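Local coordinates for protein mannan endo-1,6-alpha-mannosidase (Chaetomium thermophilum, PDB 6RY0) that probably cleaves alpha-1,6-mannosidic linkages as a family 76 glycosidase and transglycosidase, helping to transfer GPI-anchored glycoproteins into the fungal cell wall, at residues G79-G84 / E391-L396; G314-D319 / C369-K374; D319-K324 / S382-S387. All coordinates share one frame; numbering follows the deposited sequence. Where two conformers were deposited one is given.

Interaction 1: G79-G84 / E391-L396; sequences GGAMMG and EAMSVL
Met393 reaches across from helix 389-401 and lays its thioether against the backbone of Ala81 and Met82 on helix 76-93. This is helix-to-helix packing inside the (alpha/alpha)6 barrel expected of glycosyl hydrolase family 76, and it joins an early helix to the last long helix of the chain. The nearest CA atoms of the two segments, those of Met82 and Met393, are 7.0 Å apart. Met393 was modelled in two conformers, and the one described here starts with CG anti to the backbone N (chi1 -167°), runs straight through its second torsion, and then bends at chi3 (-53°). That final bend turns the methyl onto Met82, where Met393 CE lies 3.8 Å from Met82 CB. The two methionines therefore do not meet end to end: Met82 is extended and carries its own sulfur away from Met393, toward Tyr51 and Met48, so that its base receives the incoming methyl. Ala81 suits its place because its short side chain points toward helix 389-401 yet leaves the larger Met393 room to approach; a flexible, unbranched thioether can fit such a surface closely. Met47 and Thr85 also touch Met393, and no hydrogen bond joins the two segments. The sulfur itself settles over the peptide link, with Met393 SD 3.8 Å from Met82 N and 4.1 Å from Ala81 CB.

Interaction 2: G314-D319 / C369-K374; sequences GACTAD and CGFYWK
A disulfide sulfur leaning on an aromatic ring is the distinctive feature here: Cys316 SG, tied to Cys309, meets Phe371. The sulfur approaches obliquely, 58° off the ring normal, and comes nearest to CE2, with Cys316 SG 3.6 Å from Phe371 CE2. Phe371 presents its CE2 side to the sulfur with CG anti to the backbone N (chi1 -177°), which carries the ring toward loop 314-319. A cystine is polarisable and apolar enough to share such a buried place with a phenyl ring.

Tyr372 makes the second link, through water. The ordered water donates to Tyr372 OH at 2.7 Å and accepts from Cys316 N at 2.8 Å, lying in the plane of the tyrosine ring at its edge. The same hydroxyl is hydrogen-bonded to the carboxylate of Asp384, so a buried phenol is satisfied by two partners, while Phe371 CD2 sits over the centre of one ring face. Gly314 N passes 3.6 Å from Tyr372 OH; its backbone has a positive phi (88°), a conformation in which a side chain would press on the preceding carbonyl, and glycine avoids this.

Tyr372 is also the centre of an inverse gamma turn. Just beyond it the Trp373 indole donates from NE1 to Gly370 O at 3.2 Å, with the acceptor in the ring plane, which helps to fix how the indole is turned. Lys324 makes cation-pi contacts with both Phe371 and Trp373. In the fold, two loops meet here: Trp373 packs on helices 342-358 and 389-401 and on strand 303-304, while Phe371 rests on Glu391 of helix 389-401.

Interaction 3: D319-K324 / S382-S387; sequences DMLTFK and SVDHTS. With CA (calcium ion), chain C.
Just ahead of Leu321, whose side chain reaches Asp384 and Thr386, the carbonyl O of Asp319 is gripped twice by Thr322. The hydroxyl OG1 of Thr322 lies 2.7 Å from Asp319 O, in the carbonyl plane, and the backbone N of Thr322 lies 3.1 Å from the same oxygen. Threonine suits this turn, leading into helix 323-337, because its hydroxyl adds a second donor to the backbone N-H that any residue but proline would bring.

Leu321 then points its two methyls across the contact. Its CD2 stops 4.1 Å from Asp384 OD2, the two side chains crossing obliquely, and its CD1 stands 4.3 Å from Thr386 OG1. These polar oxygens have other partners: Tyr372 OH for Asp384 OD2, Gly388 N for Thr386 OG1. Leucine, with no polar group of its own, can lie beside them without competing for their bonds, and packs on Phe371 and Glu391 as well.

Beyond this packing, the carbonyl O of His385 binds the calcium ion at 2.5 Å. Four waters and Asp73 OD1 complete the ligands. Asp73 OD2 also accepts from Ser387 N, tying a metal ligand to this loop. The calcium probably steadies the loop by joining the backbone carbonyl of His385 to the carboxylate of Asp73, whereas Leu321 meets the loop by van der Waals contact alone.

All three contacts are largely buried, but they lie at different depths. Interaction 1 is nearest the centre of the chain and free of hydrogen bonds between its segments, a thioether packed on a helix. Interactions 2 and 3 sit farther out, where loops meet, and mix apolar packing with water, disulfide and calcium chemistry. Their centres are only about 5 Å apart; they share Asp319, and their segments alternate along the chain. Lys324 ties them further by donating from NZ to Phe371 O. Helix 389-401 serves every contact: its Met393 reaches helix 76-93, while Ser394 OG bonds to Leu321 O of interaction 3 and Val395 packs on Trp373 of interaction 2.

Interaction 1: G79-G84 / E391-L396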
loop_
_atom_site.group_PDB
_atom_site.type_symbol
_atom_site.label_atom_id
_atom_site.label_comp_id
_atom_site.label_asym_id
_atom_site.label_seq_id
_atom_site.Cartn_x
_atom_site.Cartn_y
_atom_site.Cartn_z
ATOM N N GLY A 79 8.934 5.347 -2.061
ATOM C CA GLY A 79 9.726 4.487 -2.906
ATOM C C GLY A 79 9.255 3.047 -2.815
ATOM O O GLY A 79 9.134 2.350 -3.822
ATOM N N GLY A 80 8.976 2.587 -1.603
ATOM C CA GLY A 80 8.449 1.254 -1.421
ATOM C C GLY A 80 7.100 1.059 -2.097
ATOM O O GLY A 80 6.818 0.011 -2.701
ATOM N N ALA A 81 6.247 2.071 -2.013
ATOM C CA ALA A 81 4.977 2.043 -2.717
ATOM C C ALA A 81 5.187 1.963 -4.218
ATOM O O ALA A 81 4.470 1.208 -4.915
ATOM C CB ALA A 81 4.160 3.299 -2.357
ATOM N N MET A 82 6.124 2.722 -4.746
ATOM C CA MET A 82 6.441 2.643 -6.175
ATOM C C MET A 82 6.888 1.236 -6.548
ATOM O O MET A 82 6.454 0.688 -7.565
ATOM C CB MET A 82 7.519 3.661 -6.533
ATOM C CG MET A 82 7.883 3.608 -8.004
ATOM S SD MET A 82 9.351 4.574 -8.361
ATOM C CE MET A 82 9.733 3.878 -9.995
ATOM N N MET A 83 7.780 0.634 -5.758
ATOM C CA MET A 83 8.249 -0.699 -6.090
ATOM C C MET A 83 7.074 -1.645 -6.221
ATOM O O MET A 83 6.966 -2.417 -7.167
ATOM C CB MET A 83 9.252 -1.209 -5.050
ATOM C CG MET A 83 10.529 -0.384 -4.883
ATOM S SD MET A 83 11.584 -0.160 -6.319
ATOM C CE MET A 83 11.090 1.479 -6.857
ATOM N N GLY A 84 6.182 -1.626 -5.233
ATOM C CA GLY A 84 5.040 -2.518 -5.285
ATOM C C GLY A 84 4.137 -2.249 -6.479
ATOM O O GLY A 84 3.606 -3.171 -7.096
ATOM N N GLU A 391 0.626 11.275 -8.357
ATOM C CA GLU A 391 -0.462 11.284 -9.318
ATOM C C GLU A 391 -0.193 10.287 -10.438
ATOM O O GLU A 391 -1.074 9.533 -10.858
ATOM C CB GLU A 391 -0.639 12.701 -9.899
ATOM C CG GLU A 391 -1.064 13.773 -8.890
ATOM C CD GLU A 391 0.056 14.485 -8.173
ATOM O OE1 GLU A 391 1.133 13.890 -7.923
ATOM O OE2 GLU A 391 -0.190 15.660 -7.814
ATOM N N ALA A 392 1.039 10.292 -10.940
ATOM C CA ALA A 392 1.442 9.362 -11.985
ATOM C C ALA A 392 1.340 7.925 -11.504
ATOM O O ALA A 392 0.889 7.031 -12.228
ATOM C CB ALA A 392 2.844 9.697 -12.446
ATOM N N MET A 393 1.765 7.683 -10.264
ATOM C CA MET A 393 1.708 6.337 -9.689
ATOM C C MET A 393 0.252 5.869 -9.566
ATOM O O MET A 393 -0.069 4.708 -9.840
ATOM C CB MET A 393 2.382 6.350 -8.313
ATOM C CG MET A 393 2.674 4.943 -7.758
ATOM S SD MET A 393 3.238 4.896 -6.044
ATOM C CE MET A 393 4.597 6.041 -6.117
ATOM N N SER A 394 -0.618 6.785 -9.131
ATOM C CA SER A 394 -2.011 6.448 -8.948
ATOM C C SER A 394 -2.716 6.130 -10.251
ATOM O O SER A 394 -3.527 5.192 -10.284
ATOM C CB SER A 394 -2.734 7.544 -8.162
ATOM O OG SER A 394 -2.288 7.543 -6.821
ATOM N N VAL A 395 -2.445 6.880 -11.326
ATOM C CA VAL A 395 -3.070 6.549 -12.594
ATOM C C VAL A 395 -2.509 5.233 -13.145
ATOM O O VAL A 395 -3.261 4.411 -13.664
ATOM C CB VAL A 395 -2.953 7.681 -13.617
ATOM C CG1 VAL A 395 -3.634 7.282 -14.922
ATOM C CG2 VAL A 395 -3.573 8.954 -13.045
ATOM N N LEU A 396 -1.196 5.028 -13.036
ATOM C CA LEU A 396 -0.607 3.757 -13.440
ATOM C C LEU A 396 -1.301 2.581 -12.739
ATOM O O LEU A 396 -1.651 1.575 -13.368
ATOM C CB LEU A 396 0.885 3.752 -13.155
ATOM C CG LEU A 396 1.618 2.414 -13.358
ATOM C CD1 LEU A 396 1.519 1.946 -14.782
ATOM C CD2 LEU A 396 3.072 2.570 -12.948
#

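Interaction 2: G314-D319 / C369-K374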
loop_
_atom_site.group_PDB
_atom_site.type_symbol
_atom_site.label_atom_id
_atom_site.label_comp_id
_atom_site.label_asym_id
_atom_site.label_seq_id
_atom_site.Cartn_x
_atom_site.Cartn_y
_atom_site.Cartn_z
ATOM N N GLY A 314 -4.601 22.309 -3.324
ATOM C CA GLY A 314 -3.585 22.825 -2.438
ATOM C C GLY A 314 -3.620 22.292 -1.018
ATOM O O GLY A 314 -3.021 22.909 -0.117
ATOM N N ALA A 315 -4.376 21.228 -0.775
ATOM C CA ALA A 315 -4.468 20.647 0.561
ATOM C C ALA A 315 -3.829 19.256 0.670
ATOM O O ALA A 315 -3.312 18.907 1.716
ATOM C CB ALA A 315 -5.916 20.566 1.003
ATOM N N CYS A 316 -3.905 18.444 -0.365
ATOM C CA CYS A 316 -3.368 17.084 -0.241
ATOM C C CYS A 316 -1.845 17.072 -0.175
ATOM O O CYS A 316 -1.194 17.720 -0.991
ATOM C CB CYS A 316 -3.856 16.229 -1.398
ATOM S SG CYS A 316 -5.678 15.973 -1.514
ATOM N N THR A 317 -1.275 16.302 0.755
ATOM C CA THR A 317 0.167 16.174 0.848
ATOM C C THR A 317 0.677 15.136 -0.143
ATOM O O THR A 317 -0.094 14.363 -0.714
ATOM C CB THR A 317 0.577 15.707 2.241
ATOM O OG1 THR A 317 0.093 14.378 2.406
ATOM C CG2 THR A 317 0.035 16.609 3.369
ATOM N N ALA A 318 1.999 15.086 -0.318
ATOM C CA ALA A 318 2.599 14.109 -1.215
ATOM C C ALA A 318 2.098 12.701 -0.896
ATOM O O ALA A 318 1.784 11.924 -1.797
ATOM C CB ALA A 318 4.107 14.165 -1.131
ATOM N N ASP A 319 2.041 12.354 0.385
ATOM C CA ASP A 319 1.608 11.021 0.738
ATOM C C ASP A 319 0.159 10.776 0.232
ATOM O O ASP A 319 -0.169 9.740 -0.345
ATOM C CB ASP A 319 1.609 10.802 2.256
ATOM C CG ASP A 319 2.980 10.729 2.886
ATOM O OD1 ASP A 319 4.039 10.764 2.226
ATOM O OD2 ASP A 319 2.957 10.520 4.106
ATOM N N CYS A 369 -0.482 13.605 -16.005
ATOM C CA CYS A 369 -1.576 13.252 -15.105
ATOM C C CYS A 369 -1.601 14.123 -13.858
ATOM O O CYS A 369 -0.605 14.292 -13.167
ATOM C CB CYS A 369 -1.450 11.793 -14.673
ATOM S SG CYS A 369 -1.698 10.557 -15.982
ATOM N N GLY A 370 -2.809 14.586 -13.546
ATOM C CA GLY A 370 -3.087 15.208 -12.266
ATOM C C GLY A 370 -3.865 14.275 -11.352
ATOM O O GLY A 370 -3.960 13.065 -11.576
ATOM N N PHE A 371 -4.383 14.877 -10.286
ATOM C CA PHE A 371 -4.974 14.181 -9.159
ATOM C C PHE A 371 -6.481 14.264 -9.110
ATOM O O PHE A 371 -7.132 13.409 -8.488
ATOM C CB PHE A 371 -4.457 14.803 -7.867
ATOM C CG PHE A 371 -4.934 14.115 -6.612
ATOM C CD1 PHE A 371 -4.535 12.816 -6.325
ATOM C CD2 PHE A 371 -5.759 14.770 -5.713
ATOM C CE1 PHE A 371 -4.939 12.198 -5.168
ATOM C CE2 PHE A 371 -6.150 14.145 -4.547
ATOM C CZ PHE A 371 -5.756 12.853 -4.289
ATOM N N TYR A 372 -7.061 15.312 -9.683
ATOM C CA TYR A 372 -8.454 15.680 -9.397
ATOM C C TYR A 372 -9.358 15.015 -10.416
ATOM O O TYR A 372 -9.991 15.654 -11.285
ATOM C CB TYR A 372 -8.580 17.228 -9.343
ATOM C CG TYR A 372 -7.743 17.807 -8.202
ATOM C CD1 TYR A 372 -6.404 18.074 -8.384
ATOM C CD2 TYR A 372 -8.284 18.034 -6.951
ATOM C CE1 TYR A 372 -5.610 18.549 -7.365
ATOM C CE2 TYR A 372 -7.504 18.512 -5.910
ATOM C CZ TYR A 372 -6.164 18.760 -6.117
ATOM O OH TYR A 372 -5.412 19.236 -5.078
ATOM N N TRP A 373 -9.426 13.688 -10.319
ATOM C CA TRP A 373 -10.106 12.897 -11.332
ATOM C C TRP A 373 -11.600 13.220 -11.395
ATOM O O TRP A 373 -12.164 13.403 -12.473
ATOM C CB TRP A 373 -9.891 11.404 -11.090
ATOM C CG TRP A 373 -8.467 10.956 -10.985
ATOM C CD1 TRP A 373 -7.327 11.671 -11.228
ATOM C CD2 TRP A 373 -8.046 9.655 -10.578
ATOM N NE1 TRP A 373 -6.216 10.887 -10.991
ATOM C CE2 TRP A 373 -6.629 9.646 -10.584
ATOM C CE3 TRP A 373 -8.725 8.487 -10.233
ATOM C CZ2 TRP A 373 -5.881 8.519 -10.254
ATOM C CZ3 TRP A 373 -7.981 7.362 -9.896
ATOM C CH2 TRP A 373 -6.567 7.397 -9.916
ATOM N N LYS A 374 -12.235 13.272 -10.235
ATOM C CA LYS A 374 -13.667 13.548 -10.207
ATOM C C LYS A 374 -13.998 14.872 -10.900
ATOM O O LYS A 374 -15.020 14.968 -11.573
ATOM C CB LYS A 374 -14.172 13.539 -8.780
ATOM C CG LYS A 374 -15.683 13.886 -8.634
ATOM C CD LYS A 374 -16.669 12.920 -9.360
ATOM C CE LYS A 374 -18.131 13.333 -9.194
ATOM N NZ LYS A 374 -18.628 14.459 -10.015
HETATM O O HOH W 1 -5.746 19.247 -2.369
#

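Interaction 3: D319-K324 / S382-S387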
loop_
_atom_site.group_PDB
_atom_site.type_symbol
_atom_site.label_atom_id
_atom_site.label_comp_id
_atom_site.label_asym_id
_atom_site.label_seq_id
_atom_site.Cartn_x
_atom_site.Cartn_y
_atom_site.Cartn_z
ATOM N N ASP A 319 2.041 12.354 0.385
ATOM C CA ASP A 319 1.608 11.021 0.738
ATOM C C ASP A 319 0.159 10.776 0.232
ATOM O O ASP A 319 -0.169 9.740 -0.345
ATOM C CB ASP A 319 1.609 10.802 2.256
ATOM C CG ASP A 319 2.980 10.729 2.886
ATOM O OD1 ASP A 319 4.039 10.764 2.226
ATOM O OD2 ASP A 319 2.957 10.520 4.106
ATOM N N MET A 320 -0.719 11.744 0.478
ATOM C CA MET A 320 -2.136 11.589 0.161
ATOM C C MET A 320 -2.418 11.420 -1.333
ATOM O O MET A 320 -3.392 10.773 -1.713
ATOM C CB MET A 320 -2.936 12.792 0.694
ATOM C CG MET A 320 -2.897 12.904 2.203
ATOM S SD MET A 320 -3.590 14.485 2.743
ATOM C CE MET A 320 -2.980 14.501 4.430
ATOM N N LEU A 321 -1.546 11.967 -2.177
ATOM C CA LEU A 321 -1.703 11.854 -3.625
ATOM C C LEU A 321 -1.559 10.429 -4.135
ATOM O O LEU A 321 -1.963 10.125 -5.259
ATOM C CB LEU A 321 -0.715 12.805 -4.298
ATOM C CG LEU A 321 -0.894 14.289 -3.967
ATOM C CD1 LEU A 321 0.316 15.072 -4.392
ATOM C CD2 LEU A 321 -2.159 14.860 -4.583
ATOM N N THR A 322 -0.974 9.556 -3.312
ATOM C CA THR A 322 -0.765 8.160 -3.690
ATOM C C THR A 322 -1.925 7.249 -3.300
ATOM O O THR A 322 -2.002 6.116 -3.768
ATOM C CB THR A 322 0.498 7.580 -3.058
ATOM O OG1 THR A 322 0.309 7.377 -1.656
ATOM C CG2 THR A 322 1.702 8.453 -3.301
ATOM N N PHE A 323 -2.812 7.701 -2.418
ATOM C CA PHE A 323 -3.717 6.732 -1.776
ATOM C C PHE A 323 -4.671 6.096 -2.762
ATOM O O PHE A 323 -4.943 4.894 -2.694
ATOM C CB PHE A 323 -4.487 7.353 -0.614
ATOM C CG PHE A 323 -3.670 7.842 0.553
ATOM C CD1 PHE A 323 -2.324 7.476 0.752
ATOM C CD2 PHE A 323 -4.262 8.671 1.503
ATOM C CE1 PHE A 323 -1.613 7.943 1.846
ATOM C CE2 PHE A 323 -3.553 9.116 2.594
ATOM C CZ PHE A 323 -2.230 8.764 2.764
ATOM N N LYS A 324 -5.225 6.895 -3.684
ATOM C CA LYS A 324 -6.250 6.358 -4.573
ATOM C C LYS A 324 -5.673 5.269 -5.494
ATOM O O LYS A 324 -6.407 4.379 -5.925
ATOM C CB LYS A 324 -6.995 7.474 -5.314
ATOM C CG LYS A 324 -6.107 8.371 -6.155
ATOM C CD LYS A 324 -6.902 9.464 -6.874
ATOM C CE LYS A 324 -7.714 10.331 -5.945
ATOM N NZ LYS A 324 -8.204 11.574 -6.610
ATOM N N SER A 382 1.841 21.057 -9.532
ATOM C CA SER A 382 2.498 22.111 -8.781
ATOM C C SER A 382 1.529 22.751 -7.763
ATOM O O SER A 382 2.008 23.298 -6.762
ATOM C CB SER A 382 3.022 23.167 -9.750
ATOM O OG SER A 382 1.945 23.862 -10.371
ATOM N N VAL A 383 0.214 22.631 -7.957
ATOM C CA VAL A 383 -0.708 23.206 -6.997
ATOM C C VAL A 383 -0.584 22.517 -5.654
ATOM O O VAL A 383 -0.879 23.129 -4.610
ATOM C CB VAL A 383 -2.202 23.199 -7.469
ATOM C CG1 VAL A 383 -2.317 23.923 -8.792
ATOM C CG2 VAL A 383 -2.836 21.803 -7.454
ATOM N N ASP A 384 -0.168 21.248 -5.670
ATOM C CA ASP A 384 0.049 20.500 -4.440
ATOM C C ASP A 384 1.531 20.339 -4.119
ATOM O O ASP A 384 1.912 19.526 -3.294
ATOM C CB ASP A 384 -0.702 19.182 -4.479
ATOM C CG ASP A 384 -2.204 19.388 -4.481
ATOM O OD1 ASP A 384 -2.713 20.176 -3.666
ATOM O OD2 ASP A 384 -2.894 18.774 -5.322
ATOM N N HIS A 385 2.364 21.164 -4.754
ATOM C CA HIS A 385 3.751 21.363 -4.335
ATOM C C HIS A 385 4.632 20.145 -4.514
ATOM O O HIS A 385 5.606 19.979 -3.775
ATOM C CB HIS A 385 3.823 21.853 -2.877
ATOM C CG HIS A 385 2.832 22.910 -2.575
ATOM N ND1 HIS A 385 2.988 24.201 -3.023
ATOM C CD2 HIS A 385 1.626 22.862 -1.964
ATOM C CE1 HIS A 385 1.940 24.923 -2.660
ATOM N NE2 HIS A 385 1.098 24.133 -2.016
ATOM N N THR A 386 4.347 19.326 -5.522
ATOM C CA THR A 386 5.245 18.253 -5.907
ATOM C C THR A 386 5.378 18.220 -7.413
ATOM O O THR A 386 4.585 18.824 -8.147
ATOM C CB THR A 386 4.814 16.836 -5.413
ATOM O OG1 THR A 386 3.927 16.236 -6.356
ATOM C CG2 THR A 386 4.233 16.844 -4.032
ATOM N N SER A 387 6.347 17.432 -7.871
ATOM C CA SER A 387 6.550 17.211 -9.283
ATOM C C SER A 387 5.495 16.337 -9.935
ATOM O O SER A 387 5.430 16.311 -11.153
ATOM C CB SER A 387 7.927 16.638 -9.543
ATOM O OG SER A 387 8.031 15.388 -8.875
HETATM CA CA CA C . 7.901 20.294 -2.954
HETATM O O HOH W 2 9.053 19.362 -1.091
HETATM O O HOH W 3 10.315 20.351 -3.505
HETATM O O HOH W 4 8.211 21.190 -5.003
HETATM O O HOH W 5 6.841 19.567 -1.321
#